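Local coordinates for protein chitinase A (Pteris ryukyuensis, PDB 4RL3) that probably hydrolyses the beta-1,4 linkages of chitin, this chain being the glycoside hydrolase family 18 catalytic domain of a longer class III chitinase, at residues 36-41 against 90-95; 94-99 against 138-143; 119-124 against 132-137. All coordinates share one frame; numbering follows the deposited sequence.

Contact 1 (36-41 against 90-95)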
loop_
_atom_site.group_PDB
_atom_site.type_symbol
_atom_site.label_atom_id
_atom_site.label_comp_id
_atom_site.label_asym_id
_atom_site.label_seq_id
_atom_site.Cartn_x
_atom_site.Cartn_y
_atom_site.Cartn_z
ATOM N N ILE A 36 -8.771 -5.730 -7.776
ATOM C CA ILE A 36 -8.050 -6.474 -8.799
ATOM C C ILE A 36 -8.889 -6.471 -10.068
ATOM O O ILE A 36 -10.105 -6.697 -10.019
ATOM C CB ILE A 36 -7.793 -7.936 -8.364
ATOM C CG1 ILE A 36 -7.303 -7.995 -6.908
ATOM C CG2 ILE A 36 -6.786 -8.598 -9.300
ATOM C CD1 ILE A 36 -7.200 -9.386 -6.340
ATOM N N ASP A 37 -8.216 -6.257 -11.196
ATOM C CA ASP A 37 -8.859 -6.271 -12.508
ATOM C C ASP A 37 -8.903 -7.696 -13.056
ATOM O O ASP A 37 -8.379 -7.990 -14.137
ATOM C CB ASP A 37 -8.167 -5.291 -13.475
ATOM C CG ASP A 37 -6.663 -5.535 -13.631
ATOM O OD1 ASP A 37 -5.978 -5.887 -12.642
ATOM O OD2 ASP A 37 -6.151 -5.365 -14.757
ATOM N N TYR A 38 -9.541 -8.564 -12.277
ATOM C CA TYR A 38 -9.737 -9.967 -12.599
ATOM C C TYR A 38 -11.110 -10.399 -12.132
ATOM O O TYR A 38 -11.667 -9.836 -11.182
ATOM C CB TYR A 38 -8.706 -10.826 -11.877
ATOM C CG TYR A 38 -7.406 -11.057 -12.625
ATOM C CD1 TYR A 38 -6.428 -10.071 -12.715
ATOM C CD2 TYR A 38 -7.143 -12.277 -13.225
ATOM C CE1 TYR A 38 -5.235 -10.301 -13.385
ATOM C CE2 TYR A 38 -5.959 -12.514 -13.901
ATOM C CZ TYR A 38 -5.003 -11.521 -13.981
ATOM O OH TYR A 38 -3.815 -11.754 -14.664
ATOM N N THR A 39 -11.636 -11.439 -12.761
ATOM C CA THR A 39 -12.859 -12.071 -12.286
ATOM C C THR A 39 -12.509 -13.083 -11.207
ATOM O O THR A 39 -11.342 -13.476 -11.057
ATOM C CB THR A 39 -13.576 -12.827 -13.411
ATOM O OG1 THR A 39 -12.794 -13.964 -13.797
ATOM C CG2 THR A 39 -13.826 -11.917 -14.604
ATOM N N SER A 40 -13.529 -13.555 -10.491
ATOM C CA SER A 40 -13.316 -14.543 -9.437
ATOM C C SER A 40 -12.811 -15.880 -9.991
ATOM O O SER A 40 -12.257 -16.687 -9.244
ATOM C CB SER A 40 -14.598 -14.761 -8.637
ATOM O OG SER A 40 -15.629 -15.265 -9.460
ATOM N N ALA A 41 -12.994 -16.110 -11.293
ATOM C CA ALA A 41 -12.390 -17.270 -11.974
ATOM C C ALA A 41 -10.951 -17.017 -12.456
ATOM O O ALA A 41 -10.387 -17.825 -13.212
ATOM C CB ALA A 41 -13.271 -17.708 -13.144
ATOM N N GLN A 90 -1.300 -11.633 -12.626
ATOM C CA GLN A 90 -0.421 -11.185 -13.694
ATOM C C GLN A 90 -0.933 -9.869 -14.237
ATOM O O GLN A 90 -2.092 -9.791 -14.668
ATOM C CB GLN A 90 -0.400 -12.208 -14.841
ATOM C CG GLN A 90 0.293 -13.509 -14.488
ATOM C CD GLN A 90 1.786 -13.343 -14.308
ATOM O OE1 GLN A 90 2.363 -12.296 -14.628
ATOM N NE2 GLN A 90 2.434 -14.389 -13.806
ATOM N N PHE A 91 -0.105 -8.827 -14.217
ATOM C CA PHE A 91 -0.527 -7.596 -14.861
ATOM C C PHE A 91 -0.681 -7.862 -16.353
ATOM O O PHE A 91 0.222 -8.389 -16.990
ATOM C CB PHE A 91 0.457 -6.446 -14.651
ATOM C CG PHE A 91 -0.079 -5.131 -15.148
ATOM C CD1 PHE A 91 0.019 -4.789 -16.488
ATOM C CD2 PHE A 91 -0.737 -4.276 -14.287
ATOM C CE1 PHE A 91 -0.505 -3.604 -16.953
ATOM C CE2 PHE A 91 -1.258 -3.084 -14.746
ATOM C CZ PHE A 91 -1.150 -2.754 -16.080
ATOM N N THR A 92 -1.826 -7.489 -16.908
ATOM C CA THR A 92 -2.045 -7.720 -18.332
ATOM C C THR A 92 -3.057 -6.734 -18.929
ATOM O O THR A 92 -4.050 -6.354 -18.292
ATOM C CB THR A 92 -2.419 -9.196 -18.586
ATOM O OG1 THR A 92 -2.520 -9.448 -19.997
ATOM C CG2 THR A 92 -3.698 -9.563 -17.897
ATOM N N ALA A 93 -2.757 -6.294 -20.144
ATOM C CA ALA A 93 -3.545 -5.279 -20.821
ATOM C C ALA A 93 -3.774 -5.700 -22.260
ATOM O O ALA A 93 -2.846 -6.143 -22.935
ATOM C CB ALA A 93 -2.811 -3.945 -20.799
ATOM N N THR A 94 -5.004 -5.538 -22.726
ATOM C CA THR A 94 -5.334 -5.778 -24.140
ATOM C C THR A 94 -4.605 -4.765 -25.018
ATOM O O THR A 94 -4.017 -5.121 -26.043
ATOM C CB THR A 94 -6.861 -5.674 -24.361
ATOM O OG1 THR A 94 -7.518 -6.680 -23.574
ATOM C CG2 THR A 94 -7.221 -5.853 -25.839
ATOM N N SER A 95 -4.686 -3.504 -24.601
ATOM C CA SER A 95 -3.908 -2.402 -25.137
ATOM C C SER A 95 -3.720 -1.422 -23.998
ATOM O O SER A 95 -4.503 -1.426 -23.029
ATOM C CB SER A 95 -4.640 -1.712 -26.291
ATOM O OG SER A 95 -5.792 -1.024 -25.829
HETATM O O HOH W 1 -3.423 -6.039 -14.906
HETATM O O HOH W 2 -6.410 -6.957 -16.958
#
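With its CG beside the backbone N and anti to the carbonyl carbon (chi1 -89°), Tyr38 sends its ring across to Gln90, while Asp37 CG, between its backbone N and carbonyl carbon (chi1 55°), puts OD2 on the Thr92 side, where two waters span the gap. Tyr38 OH donates a short hydrogen bond to Gln90 O, 2.6 Å long, arriving in the carbonyl plane on a lone pair with a C=O...OH angle of 125°. Gln90 O in turn lies at the ring edge, near the ring plane. Tyr38 OH also touches the side chains of Gln90 and Thr92, 3.4 Å from Gln90 CB and 3.9 Å from Thr92 CG2. One water donates to Asp37 OD2 and accepts from Thr92 N; the other donates to OD2 and to Thr92 O, so both polar backbone atoms of Thr92 are engaged. Outside the two loops Asp37 OD1 is hydrogen-bonded to Tyr123 OH, and OD2 takes a third donor, Trp99 NE1. The amide of Gln90 turns to Asp127 instead. Two loops of the barrel are thus joined by one direct bond and two bridging waters, and the donors gathered round the buried Asp37 would be expected to favour its charged form.

Contact 2 (94-99 against 138-143); sequences TSVSSW and IGQLIT
Val96, the first helical residue after the N-cap Ser95, meets Gln140 through its CG1 branch. At the cap itself, Ser95 OG and Ser98 OG share a hydrogen bond of 2.7 Å, and Trp99 N closes the first turn on Ser95 O. A chi1 of 169° at Val96 sets the CG1 methyl anti to the backbone N. The side chains of Val96 and Gln140 cross at about a right angle, and Val96 CG1 packs 3.3 Å from Gln140 NE2, a tight approach of a methyl to an amide nitrogen. The nitrogen's hydrogen bond goes to Ser136 OG, one turn earlier on its own helix, so the amide is tied back while its end lies against valine. Trp99 then carries the larger part of the contact. Its six-membered ring presents Trp99 CH2 to two aliphatic branches, 3.8 Å from Ile138 CD1 and 4.0 Å from Leu141 CD2, both reached obliquely. The other end of the indole is polar: NE1 gives its hydrogen to Asp37, which helps to fix how the ring is turned. Helices 96-114 and 131-147 lie side by side on the outside of the barrel; Leu141 continues their seam along Ala103, Val104 and Leu107, and beneath them Trp99, Ile138 and Leu141 rest on Tyr123, Ile121 and Ile119 of strand 118-123.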
loop_
_atom_site.group_PDB
_atom_site.type_symbol
_atom_site.label_atom_id
_atom_site.label_comp_id
_atom_site.label_asym_id
_atom_site.label_seq_id
_atom_site.Cartn_x
_atom_site.Cartn_y
_atom_site.Cartn_z
ATOM N N THR A 94 -5.004 -5.538 -22.726
ATOM C CA THR A 94 -5.334 -5.778 -24.140
ATOM C C THR A 94 -4.605 -4.765 -25.018
ATOM O O THR A 94 -4.017 -5.121 -26.043
ATOM C CB THR A 94 -6.861 -5.674 -24.361
ATOM O OG1 THR A 94 -7.518 -6.680 -23.574
ATOM C CG2 THR A 94 -7.221 -5.853 -25.839
ATOM N N SER A 95 -4.686 -3.504 -24.601
ATOM C CA SER A 95 -3.908 -2.402 -25.137
ATOM C C SER A 95 -3.720 -1.422 -23.998
ATOM O O SER A 95 -4.503 -1.426 -23.029
ATOM C CB SER A 95 -4.640 -1.712 -26.291
ATOM O OG SER A 95 -5.792 -1.024 -25.829
ATOM N N VAL A 96 -2.704 -0.581 -24.103
ATOM C CA VAL A 96 -2.450 0.418 -23.072
ATOM C C VAL A 96 -3.666 1.334 -22.930
ATOM O O VAL A 96 -4.155 1.567 -21.829
ATOM C CB VAL A 96 -1.175 1.235 -23.360
ATOM C CG1 VAL A 96 -1.067 2.433 -22.426
ATOM C CG2 VAL A 96 0.050 0.352 -23.249
ATOM N N SER A 97 -4.162 1.845 -24.050
ATOM C CA SER A 97 -5.237 2.817 -23.995
ATOM C C SER A 97 -6.518 2.243 -23.411
ATOM O O SER A 97 -7.216 2.928 -22.652
ATOM C CB SER A 97 -5.506 3.429 -25.373
ATOM O OG SER A 97 -5.995 2.463 -26.280
ATOM N N SER A 98 -6.841 0.998 -23.750
ATOM C CA SER A 98 -8.083 0.396 -23.260
ATOM C C SER A 98 -7.972 0.042 -21.778
ATOM O O SER A 98 -8.932 0.230 -21.020
ATOM C CB SER A 98 -8.531 -0.805 -24.095
ATOM O OG SER A 98 -7.609 -1.873 -24.060
ATOM N N TRP A 99 -6.806 -0.449 -21.361
ATOM C CA TRP A 99 -6.594 -0.747 -19.940
ATOM C C TRP A 99 -6.727 0.551 -19.124
ATOM O O TRP A 99 -7.441 0.600 -18.105
ATOM C CB TRP A 99 -5.231 -1.443 -19.694
ATOM C CG TRP A 99 -5.100 -1.970 -18.280
ATOM C CD1 TRP A 99 -5.357 -3.238 -17.859
ATOM C CD2 TRP A 99 -4.725 -1.226 -17.110
ATOM N NE1 TRP A 99 -5.179 -3.335 -16.500
ATOM C CE2 TRP A 99 -4.787 -2.117 -16.016
ATOM C CE3 TRP A 99 -4.336 0.096 -16.881
ATOM C CZ2 TRP A 99 -4.482 -1.727 -14.713
ATOM C CZ3 TRP A 99 -4.033 0.490 -15.580
ATOM C CH2 TRP A 99 -4.098 -0.424 -14.513
ATOM N N ILE A 138 0.221 2.374 -15.562
ATOM C CA ILE A 138 0.092 2.867 -14.195
ATOM C C ILE A 138 0.360 4.370 -14.107
ATOM O O ILE A 138 -0.341 5.091 -13.384
ATOM C CB ILE A 138 1.030 2.112 -13.230
ATOM C CG1 ILE A 138 0.670 0.621 -13.183
ATOM C CG2 ILE A 138 1.000 2.727 -11.834
ATOM C CD1 ILE A 138 -0.748 0.312 -12.775
ATOM N N GLY A 139 1.375 4.842 -14.820
ATOM C CA GLY A 139 1.689 6.260 -14.812
ATOM C C GLY A 139 0.522 7.090 -15.317
ATOM O O GLY A 139 0.160 8.123 -14.735
ATOM N N GLN A 140 -0.099 6.633 -16.395
ATOM C CA GLN A 140 -1.280 7.318 -16.940
ATOM C C GLN A 140 -2.461 7.262 -15.977
ATOM O O GLN A 140 -3.172 8.236 -15.808
ATOM C CB GLN A 140 -1.681 6.702 -18.274
ATOM C CG GLN A 140 -0.754 7.051 -19.413
ATOM C CD GLN A 140 -1.305 6.547 -20.733
ATOM O OE1 GLN A 140 -2.325 7.044 -21.211
ATOM N NE2 GLN A 140 -0.660 5.548 -21.317
ATOM N N LEU A 141 -2.683 6.101 -15.364
ATOM C CA LEU A 141 -3.757 5.930 -14.384
ATOM C C LEU A 141 -3.607 6.942 -13.245
ATOM O O LEU A 141 -4.547 7.660 -12.913
ATOM C CB LEU A 141 -3.737 4.504 -13.837
ATOM C CG LEU A 141 -4.628 4.209 -12.631
ATOM C CD1 LEU A 141 -6.095 4.461 -12.964
ATOM C CD2 LEU A 141 -4.415 2.788 -12.158
ATOM N N ILE A 142 -2.413 7.006 -12.662
ATOM C CA ILE A 142 -2.189 7.914 -11.534
ATOM C C ILE A 142 -2.319 9.376 -11.967
ATOM O O ILE A 142 -2.940 10.195 -11.285
ATOM C CB ILE A 142 -0.813 7.675 -10.874
ATOM C CG1 ILE A 142 -0.772 6.301 -10.223
ATOM C CG2 ILE A 142 -0.523 8.753 -9.848
ATOM C CD1 ILE A 142 0.620 5.862 -9.805
ATOM N N THR A 143 -1.732 9.692 -13.116
ATOM C CA THR A 143 -1.721 11.054 -13.626
ATOM C C THR A 143 -3.148 11.533 -13.887
ATOM O O THR A 143 -3.519 12.650 -13.498
ATOM C CB THR A 143 -0.873 11.147 -14.911
ATOM O OG1 THR A 143 0.492 10.847 -14.597
ATOM C CG2 THR A 143 -0.965 12.528 -15.542
#

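Contact 3 (119-124 against 132-137)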
loop_
_atom_site.group_PDB
_atom_site.type_symbol
_atom_site.label_atom_id
_atom_site.label_comp_id
_atom_site.label_asym_id
_atom_site.label_seq_id
_atom_site.Cartn_x
_atom_site.Cartn_y
_atom_site.Cartn_z
ATOM N N ILE A 119 -5.008 5.649 -4.283
ATOM C CA ILE A 119 -4.688 4.296 -4.723
ATOM C C ILE A 119 -3.224 3.974 -4.457
ATOM O O ILE A 119 -2.373 4.859 -4.428
ATOM C CB ILE A 119 -5.005 4.060 -6.222
ATOM C CG1 ILE A 119 -4.154 4.943 -7.149
ATOM C CG2 ILE A 119 -6.490 4.301 -6.475
ATOM C CD1 ILE A 119 -4.183 4.519 -8.602
ATOM N N ASP A 120 -2.968 2.689 -4.259
ATOM C CA ASP A 120 -1.647 2.134 -4.019
ATOM C C ASP A 120 -1.430 1.048 -5.070
ATOM O O ASP A 120 -2.311 0.217 -5.292
ATOM C CB ASP A 120 -1.605 1.525 -2.610
ATOM C CG ASP A 120 -0.318 0.793 -2.323
ATOM O OD1 ASP A 120 0.737 1.459 -2.275
ATOM O OD2 ASP A 120 -0.353 -0.435 -2.122
ATOM N N ILE A 121 -0.259 1.058 -5.701
ATOM C CA ILE A 121 0.064 0.102 -6.759
ATOM C C ILE A 121 0.870 -1.065 -6.185
ATOM O O ILE A 121 2.006 -0.887 -5.746
ATOM C CB ILE A 121 0.867 0.773 -7.894
ATOM C CG1 ILE A 121 0.266 2.126 -8.297
ATOM C CG2 ILE A 121 0.961 -0.174 -9.096
ATOM C CD1 ILE A 121 -1.180 2.122 -8.764
ATOM N N ASP A 122 0.288 -2.264 -6.221
ATOM C CA ASP A 122 0.890 -3.435 -5.570
ATOM C C ASP A 122 0.838 -4.662 -6.476
ATOM O O ASP A 122 0.611 -5.776 -6.008
ATOM C CB ASP A 122 0.200 -3.713 -4.229
ATOM C CG ASP A 122 0.933 -4.740 -3.373
ATOM O OD1 ASP A 122 2.186 -4.815 -3.457
ATOM O OD2 ASP A 122 0.237 -5.455 -2.594
ATOM N N TYR A 123 1.066 -4.455 -7.771
ATOM C CA TYR A 123 1.301 -5.587 -8.657
ATOM C C TYR A 123 2.689 -6.150 -8.444
ATOM O O TYR A 123 3.633 -5.404 -8.167
ATOM C CB TYR A 123 1.154 -5.176 -10.112
ATOM C CG TYR A 123 -0.267 -4.906 -10.535
ATOM C CD1 TYR A 123 -1.104 -5.944 -10.913
ATOM C CD2 TYR A 123 -0.759 -3.607 -10.589
ATOM C CE1 TYR A 123 -2.400 -5.691 -11.337
ATOM C CE2 TYR A 123 -2.057 -3.340 -10.986
ATOM C CZ TYR A 123 -2.878 -4.385 -11.356
ATOM O OH TYR A 123 -4.163 -4.094 -11.775
ATOM N N GLU A 124 2.827 -7.468 -8.587
ATOM C CA GLU A 124 4.149 -8.089 -8.457
ATOM C C GLU A 124 4.495 -9.135 -9.508
ATOM O O GLU A 124 5.608 -9.643 -9.513
ATOM C CB GLU A 124 4.298 -8.707 -7.069
ATOM C CG GLU A 124 3.488 -9.969 -6.863
ATOM C CD GLU A 124 3.851 -10.677 -5.571
ATOM O OE1 GLU A 124 3.031 -10.616 -4.640
ATOM O OE2 GLU A 124 4.954 -11.274 -5.477
ATOM N N SER A 132 7.764 -1.463 -20.020
ATOM C CA SER A 132 7.283 -0.219 -20.616
ATOM C C SER A 132 5.757 -0.148 -20.620
ATOM O O SER A 132 5.187 0.903 -20.350
ATOM C CB SER A 132 7.809 -0.052 -22.043
ATOM O OG SER A 132 9.201 0.226 -22.044
ATOM N N THR A 133 5.105 -1.267 -20.929
ATOM C CA THR A 133 3.648 -1.321 -20.950
ATOM C C THR A 133 3.082 -1.099 -19.554
ATOM O O THR A 133 2.181 -0.291 -19.378
ATOM C CB THR A 133 3.137 -2.633 -21.555
ATOM O OG1 THR A 133 3.473 -2.663 -22.951
ATOM C CG2 THR A 133 1.631 -2.764 -21.386
ATOM N N PHE A 134 3.635 -1.797 -18.564
ATOM C CA PHE A 134 3.215 -1.617 -17.176
ATOM C C PHE A 134 3.365 -0.164 -16.721
ATOM O O PHE A 134 2.439 0.421 -16.167
ATOM C CB PHE A 134 4.003 -2.547 -16.244
ATOM C CG PHE A 134 3.733 -2.328 -14.781
ATOM C CD1 PHE A 134 2.501 -2.649 -14.236
ATOM C CD2 PHE A 134 4.705 -1.787 -13.949
ATOM C CE1 PHE A 134 2.249 -2.444 -12.896
ATOM C CE2 PHE A 134 4.467 -1.598 -12.591
ATOM C CZ PHE A 134 3.226 -1.906 -12.074
ATOM N N VAL A 135 4.528 0.419 -16.973
ATOM C CA VAL A 135 4.798 1.770 -16.520
ATOM C C VAL A 135 3.843 2.772 -17.177
ATOM O O VAL A 135 3.318 3.669 -16.519
ATOM C CB VAL A 135 6.281 2.149 -16.768
ATOM C CG1 VAL A 135 6.518 3.634 -16.560
ATOM C CG2 VAL A 135 7.205 1.315 -15.879
ATOM N N SER A 136 3.619 2.624 -18.477
ATOM C CA SER A 136 2.695 3.497 -19.180
ATOM C C SER A 136 1.279 3.407 -18.601
ATOM O O SER A 136 0.640 4.419 -18.354
ATOM C CB SER A 136 2.661 3.131 -20.661
ATOM O OG SER A 136 1.828 4.032 -21.375
ATOM N N CYS A 137 0.806 2.186 -18.379
ATOM C CA CYS A 137 -0.542 1.988 -17.832
ATOM C C CYS A 137 -0.699 2.661 -16.468
ATOM O O CYS A 137 -1.644 3.415 -16.234
ATOM C CB CYS A 137 -0.857 0.494 -17.681
ATOM S SG CYS A 137 -1.243 -0.336 -19.238
#
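The beta-alpha-beta unit of strand 118-123, helix 131-147 and strand 153-156 packs its first strand against its helix where Phe134 meets Ile121 and Tyr123. Phe134 leaves the helix with CG anti to the backbone N (chi1 174°), which carries the far end of its ring over to the strand. There Phe134 CZ lies 4.1 Å from Ile121 CG2, the two side chains running past each other in opposite directions. Phe134 CE1 comes to 4.0 Å from Tyr123 CD2 and 4.1 Å from Tyr123 CB. Tyr123 CD2 sits at the edge of the phenylalanine ring, near its plane, while CE1 approaches the tyrosine ring obliquely. The strand belongs to a TIM barrel. Residues 119-124, the strand and the first loop residue after it, read IDIDYE, the end of the DxxDxDxE signature of family 18. Alternate residues divide the strand's faces: Ile121 and Tyr123 turn out to the helix, whereas Asp122 points away from it, and Asp120 OD2 is held by Tyr7 and Ser78. Two further rings, Phe91 and Phe126, meet Phe134 edge-to-face. The Tyr123 side chain is about 11 Å from a bound magnesium ion.

Contact 3 is wholly buried; contact 2 is buried round Trp99 but ends at a partly exposed Val96-Gln140 edge. Contact 1, in loops after strands 27-36 and 87-88, is only partly buried and relies on hydrogen bonds and water, where the other two are mainly apolar. Helix 131-147 serves both of those: contact 3 sets it on strand 118-123, and contact 2 sets it beside helix 96-114. Cys137 CB and Trp99 CE3, 3.6 Å apart, bring these two contacts together. Contact 1 runs directly into contact 2 along the chain, sharing Thr94 and Ser95. Its Phe91 meets Trp99, Tyr123 and Phe134, so aromatic side chains of contacts 1, 2 and 3 pack against one another around Phe91.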